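Local coordinates for interphotoreceptor retinoid-binding protein (Xenopus laevis, PDB 1J7X) that probably binds and carries retinoids through the matrix between the photoreceptors and the pigment epithelium, at residues Y110-Q115 with I144-Y149; K203-L208 with L227-I232; T231-I236 with P278-L283. All blocks are in the same frame, centred on the assembly; numbering follows the deposited sequence.

The three contacts step across one mixed sheet, whose strands run in the order 100-104, 108-112, 142-146, 204-209, 231-234 and 280-281. Interaction 1 joins the second and third of these, interaction 2 the fourth and fifth, and interaction 3 the fifth and sixth. Their centres lie about 13 Å (1 and 2), 11 Å (2 and 3) and 14 Å (1 and 3) apart. Interaction 1 is complete before interaction 2 begins, and a probable hydrogen bond from Ile145 N to Tyr206 O, 2.7 Å, ties the two. Interaction 3 begins on the strand where 2 ends, sharing Thr231 and Ile232, so successive strands are tied into one sheet of the S41-like, ClpP/crotonase-clan part of the protein.

Interaction 1 (Y110-Q115 with I144-Y149); sequences YLRFDQ and IIDLRY
Tyr110 reaches across to Asp146 on one face of a parallel strand pair, strands 108-112 and 142-146 of a beta-alpha-beta unit, joined by helix 119-137. The axes of strands 110-112 and 144-146 approach to 4.7 Å. Leu111 N gives a hydrogen bond to Ile144 O and Asp146 N returns one to Leu111 O at 2.8 Å, putting Tyr110, Ile144 and Asp146 on one face and Leu111 and Ile145 on the other. With CG anti to the backbone N (chi1 176°), the Tyr110 ring swings over the neighbouring strand, and its OH donates to Asp146 OD2 at 2.5 Å. The carboxylate sits at the ring's edge, its plane turned 75° from the ring, and OD2 receives the hydroxyl on its anti side.

The syn sides of Asp146 face Arg148, which grips the carboxylate side-on in a salt bridge, NE to OD1 and NH2 to OD2. OD1 also takes Arg148 N, closing an Asx turn; NE and this backbone N come from opposite faces of the carboxylate. Four donors thus hold a buried acid, which would probably favour its charged form. Aspartate suits the place because it is short enough for OD1 to reach the backbone N two residues on.

Further along, the extended chain of Arg112 crosses Tyr149 at about a right angle, the guanidinium and ring planes 30° apart, with Tyr149 CD2 over the guanidinium centre, 3.4 Å from CZ. Asp114 steadies that flat group by a second side-on salt bridge: OD1 meets NE and OD2 meets NH2. Beyond the strands Leu147 CD2 lies over one face of the Phe113 ring, offset toward its rim. A water bridges the two segments, accepting from Tyr149 N and lying 2.9 Å from Asp146 O and 2.7 Å from Asp114 OD1.

Interaction 2 (K203-L208 with L227-I232); sequences KGVYVL and LSRATI
Val205 and Ala230 pack against each other at the start of the strand pair: Ala230 CB lies 3.7 Å from Val205 CG1 and also touches CG2 of Val207, so one methyl group sits against two valines. A small residue suits this place, because its CB comes within 3.1 Å of Val205 O. One step on, the side chains of Tyr206 and Thr231 lie alongside each other and point the same way, Tyr206 CD2 against Thr231 CB at 3.7 Å. Val207 and Ile232 are likewise side by side on the other face. There chi1 of Ile232, -49°, sets CG1 beside its own backbone N, and the bend at chi2 carries CD1 back to within 3.6 Å of Val207 CB. Branched residues fit such positions, since they favour extended backbone and fill the gap beside it.

Two backbone hydrogen bonds hold this layer in register: Thr231 N donates to Val205 O, and Val207 N to Thr231 O at 2.9 Å. Ahead of the strand pair, the bent chain of Arg229 crosses Val205 at about a right angle. A water accepts from Val205 N and donates to Arg229 O at 2.8 Å, bridging the two segments ahead of the strands.

Further out, Leu147 packs on Val207, Ile294 and Ile295 of helix 287-296 on Tyr206, and Met224 of helix 216-226 on Ala230. Ser228 leaves that helix in a Schellman motif, its positive phi turning the chain toward strand 231-234. This is the ending of a beta-alpha-beta crossover, here strand 204-209, helix 216-226 and strand 231-234, with its two strands parallel and adjacent.

Interaction 3 (T231-I236 with P278-L283); sequences TIIGEI and PDAIVL
Asp279 reaches back to the backbone of Ile232: OD2 receives Ile232 N at 2.9 Å in a nearly straight hydrogen bond (176° at the hydrogen), using the lone pair turned away from OD1. CG of Asp279 lies beside its own backbone N (chi1 -64°), which brings the carboxylate to this amide; Gln225 NE2 adds a weak bond to the same oxygen. The carbonyl of Ile232 accepts Ala280 N at 3.0 Å and, weakly, Asp279 N. Gly234 N then donates to Ala280 O, and Gly234 O receives Val282 N from well above the carbonyl plane, 42° out of it.

These bonds pair strand 231-234 with 280-281, in parallel, at the edge of the mixed sheet within this chain. Gly234 suits its place because its backbone angles would jam any CB against the preceding carbonyl oxygen. On one face Ile233 CG2 lies alongside Val282 CG2 at 4.0 Å, and Ala280 meets CG1 of the same isoleucine. Elsewhere the Pro278 ring, which has no N-H to satisfy, lies close to the turning chain, its CG 3.3 Å from Glu235 O, while its CD touches Ile236 CG1.

Past the strand Glu235 extends beside segment 278-283, with CG 3.4 Å from Val282 O. OE1 accepts His211 N and OE2 accepts Ala284 N, so each carboxylate oxygen meets a backbone amide. Replacing this glutamate by an alanine removes both acceptors and would probably leave the amides of His211 and Ala284 without their mates and the chain after Leu283 less firmly held. Glu235 O takes the hydroxyl Thr209 OG1 as a partner.

Interaction 1 (Y110-Q115 with I144-Y149)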
ATOM      1  N   TYR A 110       5.779  -8.314  20.101  1.00 19.55           N
ATOM      2  CA  TYR A 110       5.620  -8.913  18.800  1.00 18.09           C
ATOM      3  C   TYR A 110       4.124  -8.912  18.435  1.00 20.71           C
ATOM      4  O   TYR A 110       3.274  -9.390  19.270  1.00 18.23           O
ATOM      5  CB  TYR A 110       6.093 -10.371  18.789  1.00 19.75           C
ATOM      6  CG  TYR A 110       5.844 -11.077  17.456  1.00 19.61           C
ATOM      7  CD1 TYR A 110       6.708 -10.856  16.345  1.00 22.76           C
ATOM      8  CD2 TYR A 110       4.751 -11.890  17.276  1.00 16.63           C
ATOM      9  CE1 TYR A 110       6.468 -11.514  15.127  1.00 17.40           C
ATOM     10  CE2 TYR A 110       4.518 -12.449  16.066  1.00 18.11           C
ATOM     11  CZ  TYR A 110       5.370 -12.296  14.977  1.00 16.00           C
ATOM     12  OH  TYR A 110       5.130 -12.952  13.816  1.00 18.43           O
ATOM     13  N   LEU A 111       3.776  -8.249  17.337  1.00 16.12           N
ATOM     14  CA  LEU A 111       2.375  -8.129  16.856  1.00 15.28           C
ATOM     15  C   LEU A 111       2.308  -8.621  15.456  1.00 16.68           C
ATOM     16  O   LEU A 111       3.004  -8.120  14.555  1.00 16.69           O
ATOM     17  CB  LEU A 111       1.914  -6.679  16.882  1.00 15.78           C
ATOM     18  CG  LEU A 111       0.630  -6.341  16.209  1.00 14.20           C
ATOM     19  CD1 LEU A 111      -0.512  -7.167  16.725  1.00 16.13           C
ATOM     20  CD2 LEU A 111       0.379  -4.936  16.388  1.00 17.78           C
ATOM     21  N   ARG A 112       1.540  -9.674  15.215  1.00 16.30           N
ATOM     22  CA  ARG A 112       1.274 -10.157  13.904  1.00 16.69           C
ATOM     23  C   ARG A 112      -0.175 -10.150  13.588  1.00 18.21           C
ATOM     24  O   ARG A 112      -0.989 -10.551  14.447  1.00 19.31           O
ATOM     25  CB  ARG A 112       1.829 -11.579  13.663  1.00 16.31           C
ATOM     26  CG  ARG A 112       1.416 -12.205  12.352  1.00 14.64           C
ATOM     27  CD  ARG A 112       1.994 -13.560  12.145  1.00 18.01           C
ATOM     28  NE  ARG A 112       1.370 -14.212  11.016  1.00 16.84           N
ATOM     29  CZ  ARG A 112       1.610 -15.441  10.676  1.00 22.04           C
ATOM     30  NH1 ARG A 112       2.463 -16.188  11.424  1.00 25.90           N
ATOM     31  NH2 ARG A 112       0.972 -15.984   9.635  1.00 23.35           N
ATOM     32  N   PHE A 113      -0.537  -9.725  12.324  1.00 17.74           N
ATOM     33  CA  PHE A 113      -1.871  -9.849  11.806  1.00 15.06           C
ATOM     34  C   PHE A 113      -1.708  -9.902  10.277  1.00 15.27           C
ATOM     35  O   PHE A 113      -0.744  -9.328   9.785  1.00 15.11           O
ATOM     36  CB  PHE A 113      -2.869  -8.814  12.287  1.00 15.51           C
ATOM     37  CG  PHE A 113      -2.488  -7.379  11.986  1.00 14.27           C
ATOM     38  CD1 PHE A 113      -1.464  -6.765  12.676  1.00 16.38           C
ATOM     39  CD2 PHE A 113      -3.118  -6.710  10.962  1.00 16.14           C
ATOM     40  CE1 PHE A 113      -1.144  -5.513  12.400  1.00 17.39           C
ATOM     41  CE2 PHE A 113      -2.799  -5.412  10.751  1.00 15.27           C
ATOM     42  CZ  PHE A 113      -1.824  -4.840  11.423  1.00 18.93           C
ATOM     43  N   ASP A 114      -2.562 -10.627   9.583  1.00 13.70           N
ATOM     44  CA  ASP A 114      -2.354 -10.948   8.206  1.00 17.82           C
ATOM     45  C   ASP A 114      -3.372 -10.365   7.157  1.00 16.99           C
ATOM     46  O   ASP A 114      -3.386 -10.803   5.988  1.00 16.52           O
ATOM     47  CB  ASP A 114      -2.341 -12.417   8.033  1.00 18.57           C
ATOM     48  CG  ASP A 114      -1.276 -13.116   8.799  1.00 18.47           C
ATOM     49  OD1 ASP A 114      -0.356 -12.513   9.331  1.00 17.99           O
ATOM     50  OD2 ASP A 114      -1.348 -14.371   8.935  1.00 20.17           O
ATOM     51  N   GLN A 115      -4.220  -9.457   7.635  1.00 17.74           N
ATOM     52  CA  GLN A 115      -5.127  -8.762   6.765  1.00 15.89           C
ATOM     53  C   GLN A 115      -5.429  -7.390   7.360  1.00 17.11           C
ATOM     54  O   GLN A 115      -5.156  -7.208   8.503  1.00 16.52           O
ATOM     55  CB  GLN A 115      -6.389  -9.600   6.600  1.00 19.82           C
ATOM     56  CG  GLN A 115      -7.176  -9.784   7.789  1.00 25.34           C
ATOM     57  CD  GLN A 115      -8.464 -10.499   7.503  1.00 33.06           C
ATOM     58  OE1 GLN A 115      -8.473 -11.777   7.428  1.00 37.32           O
ATOM     59  NE2 GLN A 115      -9.565  -9.739   7.490  1.00 30.54           N
ATOM     60  N   ILE A 144       7.744  -5.005  17.336  1.00 18.31           N
ATOM     61  CA  ILE A 144       7.957  -5.596  16.013  1.00 19.09           C
ATOM     62  C   ILE A 144       6.623  -5.875  15.437  1.00 18.90           C
ATOM     63  O   ILE A 144       5.910  -6.695  15.996  1.00 19.27           O
ATOM     64  CB  ILE A 144       8.777  -6.902  16.061  1.00 18.39           C
ATOM     65  CG1 ILE A 144      10.235  -6.581  16.446  1.00 21.51           C
ATOM     66  CG2 ILE A 144       8.797  -7.557  14.749  1.00 21.06           C
ATOM     67  CD1 ILE A 144      10.407  -5.737  17.646  1.00 34.47           C
ATOM     68  N   ILE A 145       6.252  -5.283  14.318  1.00 17.59           N
ATOM     69  CA  ILE A 145       4.975  -5.539  13.677  1.00 14.94           C
ATOM     70  C   ILE A 145       5.294  -6.397  12.456  1.00 16.09           C
ATOM     71  O   ILE A 145       6.020  -5.956  11.537  1.00 14.90           O
ATOM     72  CB  ILE A 145       4.300  -4.190  13.275  1.00 13.86           C
ATOM     73  CG1 ILE A 145       4.176  -3.225  14.446  1.00 15.46           C
ATOM     74  CG2 ILE A 145       2.951  -4.486  12.540  1.00 14.01           C
ATOM     75  CD1 ILE A 145       3.494  -1.919  14.022  1.00 13.67           C
ATOM     76  N   ASP A 146       4.830  -7.640  12.492  1.00 14.67           N
ATOM     77  CA  ASP A 146       5.100  -8.611  11.480  1.00 15.46           C
ATOM     78  C   ASP A 146       4.028  -8.616  10.340  1.00 15.46           C
ATOM     79  O   ASP A 146       2.915  -9.041  10.548  1.00 14.70           O
ATOM     80  CB  ASP A 146       5.172  -9.983  12.087  1.00 15.23           C
ATOM     81  CG  ASP A 146       5.754 -10.991  11.155  1.00 19.37           C
ATOM     82  OD1 ASP A 146       5.926 -10.716   9.933  1.00 15.50           O
ATOM     83  OD2 ASP A 146       6.104 -12.093  11.648  1.00 18.88           O
ATOM     84  N   LEU A 147       4.339  -8.049   9.142  1.00 15.21           N
ATOM     85  CA  LEU A 147       3.429  -8.035   8.058  1.00 13.09           C
ATOM     86  C   LEU A 147       3.836  -8.923   6.922  1.00 14.89           C
ATOM     87  O   LEU A 147       3.348  -8.812   5.763  1.00 14.98           O
ATOM     88  CB  LEU A 147       3.321  -6.569   7.526  1.00 13.32           C
ATOM     89  CG  LEU A 147       2.826  -5.593   8.524  1.00 14.45           C
ATOM     90  CD1 LEU A 147       2.827  -4.014   7.866  1.00 16.05           C
ATOM     91  CD2 LEU A 147       1.502  -5.972   9.116  1.00 15.88           C
ATOM     92  N   ARG A 148       4.785  -9.782   7.212  1.00 16.83           N
ATOM     93  CA  ARG A 148       5.266 -10.713   6.200  1.00 17.07           C
ATOM     94  C   ARG A 148       4.191 -11.569   5.591  1.00 17.87           C
ATOM     95  O   ARG A 148       4.379 -12.034   4.464  1.00 19.33           O
ATOM     96  CB  ARG A 148       6.397 -11.662   6.722  1.00 16.13           C
ATOM     97  CG  ARG A 148       7.678 -10.893   7.033  1.00 17.95           C
ATOM     98  CD  ARG A 148       8.721 -11.785   7.739  1.00 20.87           C
ATOM     99  NE  ARG A 148       8.252 -12.238   9.019  1.00 19.64           N
ATOM    100  CZ  ARG A 148       8.913 -13.101   9.796  1.00 25.60           C
ATOM    101  NH1 ARG A 148      10.135 -13.488   9.428  1.00 26.03           N
ATOM    102  NH2 ARG A 148       8.413 -13.455  10.976  1.00 19.93           N
ATOM    103  N   TYR A 149       3.106 -11.850   6.316  1.00 18.10           N
ATOM    104  CA  TYR A 149       2.040 -12.670   5.809  1.00 17.15           C
ATOM    105  C   TYR A 149       0.774 -11.908   5.540  1.00 17.25           C
ATOM    106  O   TYR A 149      -0.287 -12.480   5.385  1.00 14.91           O
ATOM    107  CB  TYR A 149       1.788 -13.791   6.908  1.00 19.38           C
ATOM    108  CG  TYR A 149       3.092 -14.381   7.414  1.00 21.66           C
ATOM    109  CD1 TYR A 149       3.769 -15.268   6.667  1.00 29.83           C
ATOM    110  CD2 TYR A 149       3.714 -13.884   8.574  1.00 24.02           C
ATOM    111  CE1 TYR A 149       5.006 -15.776   7.076  1.00 28.59           C
ATOM    112  CE2 TYR A 149       4.939 -14.367   8.995  1.00 25.34           C
ATOM    113  CZ  TYR A 149       5.565 -15.356   8.255  1.00 29.57           C
ATOM    114  OH  TYR A 149       6.846 -15.777   8.611  1.00 31.96           O
TER
HETATM  115  O   HOH W   1       1.784 -10.910   8.709  1.00 17.44           O

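Interaction 2 (K203-L208 with L227-I232)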
ATOM      1  N   LYS A 203       8.710   4.845  21.493  1.00 27.85           N
ATOM      2  CA  LYS A 203       9.273   3.545  21.484  1.00 25.40           C
ATOM      3  C   LYS A 203       9.629   3.036  20.055  1.00 23.25           C
ATOM      4  O   LYS A 203       8.996   3.353  19.099  1.00 22.96           O
ATOM      5  CB  LYS A 203       8.272   2.566  22.085  1.00 25.37           C
ATOM      6  CG  LYS A 203       8.037   2.789  23.617  1.00 29.29           C
ATOM      7  CD  LYS A 203       6.869   1.964  24.172  1.00 29.64           C
ATOM      8  CE  LYS A 203       6.667   2.205  25.761  1.00 28.25           C
ATOM      9  NZ  LYS A 203       5.620   1.399  26.274  1.00 23.42           N
ATOM     10  N   GLY A 204      10.618   2.230  20.003  1.00 23.62           N
ATOM     11  CA  GLY A 204      11.066   1.688  18.738  1.00 23.32           C
ATOM     12  C   GLY A 204      10.037   0.773  18.089  1.00 21.75           C
ATOM     13  O   GLY A 204       9.413  -0.044  18.723  1.00 24.72           O
ATOM     14  N   VAL A 205       9.864   0.937  16.793  1.00 20.74           N
ATOM     15  CA  VAL A 205       8.955   0.168  16.024  1.00 19.25           C
ATOM     16  C   VAL A 205       9.660  -0.380  14.756  1.00 20.66           C
ATOM     17  O   VAL A 205      10.339   0.380  14.028  1.00 21.71           O
ATOM     18  CB  VAL A 205       7.706   0.940  15.616  1.00 17.09           C
ATOM     19  CG1 VAL A 205       6.762  -0.002  14.830  1.00 18.34           C
ATOM     20  CG2 VAL A 205       6.965   1.519  16.831  1.00 20.96           C
ATOM     21  N   TYR A 206       9.555  -1.653  14.578  1.00 19.16           N
ATOM     22  CA  TYR A 206      10.145  -2.403  13.477  1.00 19.12           C
ATOM     23  C   TYR A 206       9.108  -3.202  12.701  1.00 17.08           C
ATOM     24  O   TYR A 206       8.408  -4.008  13.284  1.00 20.40           O
ATOM     25  CB  TYR A 206      11.220  -3.286  14.017  1.00 18.10           C
ATOM     26  CG  TYR A 206      12.247  -2.495  14.784  1.00 20.42           C
ATOM     27  CD1 TYR A 206      12.046  -2.176  16.120  1.00 20.98           C
ATOM     28  CD2 TYR A 206      13.391  -1.971  14.150  1.00 23.15           C
ATOM     29  CE1 TYR A 206      12.942  -1.381  16.850  1.00 25.82           C
ATOM     30  CE2 TYR A 206      14.293  -1.265  14.838  1.00 22.60           C
ATOM     31  CZ  TYR A 206      14.062  -0.914  16.199  1.00 27.18           C
ATOM     32  OH  TYR A 206      14.991  -0.100  16.828  1.00 27.00           O
ATOM     33  N   VAL A 207       8.921  -2.903  11.384  1.00 17.70           N
ATOM     34  CA  VAL A 207       7.923  -3.552  10.553  1.00 16.86           C
ATOM     35  C   VAL A 207       8.549  -4.528   9.628  1.00 17.78           C
ATOM     36  O   VAL A 207       9.486  -4.179   8.915  1.00 16.16           O
ATOM     37  CB  VAL A 207       7.155  -2.525   9.739  1.00 16.80           C
ATOM     38  CG1 VAL A 207       6.105  -3.183   8.961  1.00 16.41           C
ATOM     39  CG2 VAL A 207       6.546  -1.494  10.681  1.00 18.14           C
ATOM     40  N   LEU A 208       8.146  -5.773   9.695  1.00 17.37           N
ATOM     41  CA  LEU A 208       8.673  -6.855   8.896  1.00 16.39           C
ATOM     42  C   LEU A 208       7.857  -6.986   7.638  1.00 15.30           C
ATOM     43  O   LEU A 208       6.617  -7.109   7.677  1.00 14.11           O
ATOM     44  CB  LEU A 208       8.673  -8.188   9.661  1.00 16.85           C
ATOM     45  CG  LEU A 208       9.285  -8.192  11.064  1.00 15.93           C
ATOM     46  CD1 LEU A 208       9.380  -9.645  11.519  1.00 18.56           C
ATOM     47  CD2 LEU A 208      10.566  -7.511  11.171  1.00 19.63           C
ATOM     48  N   LEU A 227       7.037   8.521   7.506  1.00 21.75           N
ATOM     49  CA  LEU A 227       6.923   9.331   8.706  1.00 22.33           C
ATOM     50  C   LEU A 227       8.105   9.185   9.648  1.00 22.36           C
ATOM     51  O   LEU A 227       8.228   9.869  10.696  1.00 24.59           O
ATOM     52  CB  LEU A 227       5.634   8.972   9.470  1.00 20.84           C
ATOM     53  CG  LEU A 227       4.279   9.310   8.876  1.00 23.80           C
ATOM     54  CD1 LEU A 227       3.171   8.503   9.556  1.00 21.92           C
ATOM     55  CD2 LEU A 227       4.058  10.866   9.063  1.00 21.82           C
ATOM     56  N   SER A 228       9.063   8.399   9.229  1.00 22.91           N
ATOM     57  CA  SER A 228      10.215   8.100  10.049  1.00 23.91           C
ATOM     58  C   SER A 228       9.777   7.535  11.397  1.00 25.42           C
ATOM     59  O   SER A 228      10.437   7.710  12.396  1.00 23.13           O
ATOM     60  CB  SER A 228      11.117   9.385  10.188  1.00 29.52           C
ATOM     61  OG  SER A 228      11.487   9.807   8.864  1.00 28.49           O
ATOM     62  N   ARG A 229       8.690   6.772  11.422  1.00 21.59           N
ATOM     63  CA  ARG A 229       8.233   6.236  12.684  1.00 17.98           C
ATOM     64  C   ARG A 229       8.852   4.890  12.932  1.00 16.99           C
ATOM     65  O   ARG A 229       9.081   4.491  14.084  1.00 21.28           O
ATOM     66  CB  ARG A 229       6.693   6.204  12.668  1.00 17.88           C
ATOM     67  CG  ARG A 229       6.081   5.515  13.953  1.00 19.35           C
ATOM     68  CD  ARG A 229       6.421   6.452  15.221  1.00 22.90           C
ATOM     69  NE  ARG A 229       7.571   5.891  15.832  1.00 37.34           N
ATOM     70  CZ  ARG A 229       7.574   5.147  16.920  1.00 24.35           C
ATOM     71  NH1 ARG A 229       6.497   4.992  17.689  1.00 32.39           N
ATOM     72  NH2 ARG A 229       8.688   4.597  17.259  1.00 32.34           N
ATOM     73  N   ALA A 230       8.956   4.024  11.893  1.00 18.27           N
ATOM     74  CA  ALA A 230       9.562   2.766  12.078  1.00 19.82           C
ATOM     75  C   ALA A 230      10.635   2.419  11.038  1.00 19.06           C
ATOM     76  O   ALA A 230      10.678   2.995   9.970  1.00 19.14           O
ATOM     77  CB  ALA A 230       8.453   1.740  12.005  1.00 21.99           C
ATOM     78  N   THR A 231      11.395   1.420  11.361  1.00 19.79           N
ATOM     79  CA  THR A 231      12.370   0.831  10.470  1.00 19.15           C
ATOM     80  C   THR A 231      11.686  -0.360   9.775  1.00 17.96           C
ATOM     81  O   THR A 231      11.068  -1.207  10.440  1.00 19.44           O
ATOM     82  CB  THR A 231      13.579   0.377  11.247  1.00 20.95           C
ATOM     83  OG1 THR A 231      14.192   1.461  11.961  1.00 21.47           O
ATOM     84  CG2 THR A 231      14.625  -0.229  10.330  1.00 27.19           C
ATOM     85  N   ILE A 232      11.747  -0.396   8.426  1.00 18.20           N
ATOM     86  CA  ILE A 232      11.161  -1.458   7.681  1.00 17.32           C
ATOM     87  C   ILE A 232      12.247  -2.512   7.403  1.00 18.53           C
ATOM     88  O   ILE A 232      13.332  -2.218   6.879  1.00 18.45           O
ATOM     89  CB  ILE A 232      10.636  -0.935   6.336  1.00 14.86           C
ATOM     90  CG1 ILE A 232       9.775   0.319   6.534  1.00 15.44           C
ATOM     91  CG2 ILE A 232       9.821  -1.924   5.612  1.00 16.32           C
ATOM     92  CD1 ILE A 232       8.630   0.046   7.614  1.00 19.66           C
TER
HETATM   93  O   HOH W   2      11.071   3.451  15.702  1.00 24.42           O
HETATM   94  O   HOH W   3      13.124   2.493  14.141  1.00 33.16           O

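Interaction 3 (T231-I236 with P278-L283)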
ATOM      1  N   THR A 231      11.395   1.420  11.361  1.00 19.79           N
ATOM      2  CA  THR A 231      12.370   0.831  10.470  1.00 19.15           C
ATOM      3  C   THR A 231      11.686  -0.360   9.775  1.00 17.96           C
ATOM      4  O   THR A 231      11.068  -1.207  10.440  1.00 19.44           O
ATOM      5  CB  THR A 231      13.579   0.377  11.247  1.00 20.95           C
ATOM      6  OG1 THR A 231      14.192   1.461  11.961  1.00 21.47           O
ATOM      7  CG2 THR A 231      14.625  -0.229  10.330  1.00 27.19           C
ATOM      8  N   ILE A 232      11.747  -0.396   8.426  1.00 18.20           N
ATOM      9  CA  ILE A 232      11.161  -1.458   7.681  1.00 17.32           C
ATOM     10  C   ILE A 232      12.247  -2.512   7.403  1.00 18.53           C
ATOM     11  O   ILE A 232      13.332  -2.218   6.879  1.00 18.45           O
ATOM     12  CB  ILE A 232      10.636  -0.935   6.336  1.00 14.86           C
ATOM     13  CG1 ILE A 232       9.775   0.319   6.534  1.00 15.44           C
ATOM     14  CG2 ILE A 232       9.821  -1.924   5.612  1.00 16.32           C
ATOM     15  CD1 ILE A 232       8.630   0.046   7.614  1.00 19.66           C
ATOM     16  N   ILE A 233      11.923  -3.769   7.637  1.00 18.87           N
ATOM     17  CA  ILE A 233      12.895  -4.891   7.505  1.00 19.11           C
ATOM     18  C   ILE A 233      12.300  -6.051   6.744  1.00 19.48           C
ATOM     19  O   ILE A 233      11.196  -6.529   7.051  1.00 17.59           O
ATOM     20  CB  ILE A 233      13.345  -5.358   8.905  1.00 17.29           C
ATOM     21  CG1 ILE A 233      13.828  -4.170   9.673  1.00 20.65           C
ATOM     22  CG2 ILE A 233      14.373  -6.534   8.799  1.00 20.84           C
ATOM     23  CD1 ILE A 233      14.058  -4.541  11.158  1.00 23.83           C
ATOM     24  N   GLY A 234      13.038  -6.514   5.701  1.00 16.26           N
ATOM     25  CA  GLY A 234      12.581  -7.688   5.000  1.00 15.76           C
ATOM     26  C   GLY A 234      12.741  -7.533   3.505  1.00 18.01           C
ATOM     27  O   GLY A 234      13.762  -7.019   3.087  1.00 16.51           O
ATOM     28  N   GLU A 235      11.787  -8.072   2.764  1.00 16.95           N
ATOM     29  CA  GLU A 235      11.843  -8.064   1.312  1.00 17.48           C
ATOM     30  C   GLU A 235      11.081  -6.852   0.730  1.00 19.49           C
ATOM     31  O   GLU A 235      10.150  -6.322   1.306  1.00 17.07           O
ATOM     32  CB  GLU A 235      11.278  -9.312   0.751  1.00 19.81           C
ATOM     33  CG  GLU A 235      11.981 -10.581   1.275  1.00 22.68           C
ATOM     34  CD  GLU A 235      11.263 -11.834   0.915  1.00 22.98           C
ATOM     35  OE1 GLU A 235      10.023 -11.827   0.613  1.00 24.08           O
ATOM     36  OE2 GLU A 235      11.888 -12.938   1.057  1.00 21.07           O
ATOM     37  N   ILE A 236      11.372  -6.543  -0.528  1.00 17.39           N
ATOM     38  CA  ILE A 236      10.604  -5.534  -1.240  1.00 16.62           C
ATOM     39  C   ILE A 236       9.203  -6.154  -1.408  1.00 17.73           C
ATOM     40  O   ILE A 236       9.046  -7.369  -1.690  1.00 20.20           O
ATOM     41  CB  ILE A 236      11.228  -5.275  -2.648  1.00 16.19           C
ATOM     42  CG1 ILE A 236      12.540  -4.624  -2.465  1.00 19.55           C
ATOM     43  CG2 ILE A 236      10.350  -4.469  -3.469  1.00 14.95           C
ATOM     44  CD1 ILE A 236      13.463  -4.734  -3.718  1.00 15.90           C
ATOM     45  N   PRO A 278      12.459  -1.882   1.833  1.00 17.47           N
ATOM     46  CA  PRO A 278      12.864  -1.850   3.265  1.00 18.79           C
ATOM     47  C   PRO A 278      14.135  -1.051   3.505  1.00 19.50           C
ATOM     48  O   PRO A 278      14.989  -0.935   2.594  1.00 19.49           O
ATOM     49  CB  PRO A 278      13.127  -3.305   3.571  1.00 22.49           C
ATOM     50  CG  PRO A 278      12.128  -4.024   2.653  1.00 17.30           C
ATOM     51  CD  PRO A 278      12.266  -3.252   1.356  1.00 19.28           C
ATOM     52  N   ASP A 279      14.284  -0.559   4.724  1.00 17.86           N
ATOM     53  CA  ASP A 279      15.482   0.094   5.178  1.00 18.97           C
ATOM     54  C   ASP A 279      16.563  -1.031   5.286  1.00 21.58           C
ATOM     55  O   ASP A 279      17.722  -0.868   4.831  1.00 22.07           O
ATOM     56  CB  ASP A 279      15.263   0.727   6.523  1.00 20.95           C
ATOM     57  CG  ASP A 279      14.271   1.778   6.453  1.00 20.15           C
ATOM     58  OD1 ASP A 279      14.578   2.816   5.796  1.00 22.66           O
ATOM     59  OD2 ASP A 279      13.092   1.684   6.886  1.00 19.76           O
ATOM     60  N   ALA A 280      16.188  -2.183   5.829  1.00 20.12           N
ATOM     61  CA  ALA A 280      17.120  -3.317   5.971  1.00 19.36           C
ATOM     62  C   ALA A 280      16.606  -4.479   5.140  1.00 20.68           C
ATOM     63  O   ALA A 280      15.672  -5.197   5.534  1.00 18.79           O
ATOM     64  CB  ALA A 280      17.308  -3.704   7.447  1.00 20.07           C
ATOM     65  N   ILE A 281      17.151  -4.642   3.944  1.00 17.82           N
ATOM     66  CA  ILE A 281      16.768  -5.641   3.037  1.00 17.30           C
ATOM     67  C   ILE A 281      17.370  -6.963   3.402  1.00 20.46           C
ATOM     68  O   ILE A 281      18.617  -7.049   3.451  1.00 24.10           O
ATOM     69  CB  ILE A 281      17.114  -5.258   1.590  1.00 17.41           C
ATOM     70  CG1 ILE A 281      16.299  -4.039   1.138  1.00 17.34           C
ATOM     71  CG2 ILE A 281      16.819  -6.361   0.703  1.00 18.32           C
ATOM     72  CD1 ILE A 281      16.615  -3.497  -0.251  1.00 22.74           C
ATOM     73  N   VAL A 282      16.536  -7.939   3.683  1.00 21.22           N
ATOM     74  CA  VAL A 282      16.906  -9.325   3.982  1.00 21.96           C
ATOM     75  C   VAL A 282      15.822 -10.205   3.488  1.00 21.24           C
ATOM     76  O   VAL A 282      14.692  -9.809   3.183  1.00 20.44           O
ATOM     77  CB  VAL A 282      17.179  -9.572   5.478  1.00 24.42           C
ATOM     78  CG1 VAL A 282      18.196  -8.661   5.982  1.00 22.97           C
ATOM     79  CG2 VAL A 282      15.961  -9.288   6.294  1.00 27.85           C
ATOM     80  N   LEU A 283      16.115 -11.513   3.341  1.00 22.18           N
ATOM     81  CA  LEU A 283      15.064 -12.433   2.914  1.00 21.75           C
ATOM     82  C   LEU A 283      14.038 -12.510   4.127  1.00 19.94           C
ATOM     83  O   LEU A 283      14.406 -12.288   5.296  1.00 19.73           O
ATOM     84  CB  LEU A 283      15.648 -13.850   2.660  1.00 22.40           C
ATOM     85  CG  LEU A 283      16.060 -14.134   1.190  1.00 28.20           C
ATOM     86  CD1 LEU A 283      16.945 -13.114   0.784  1.00 31.91           C
ATOM     87  CD2 LEU A 283      16.824 -15.499   1.083  1.00 37.15           C
TER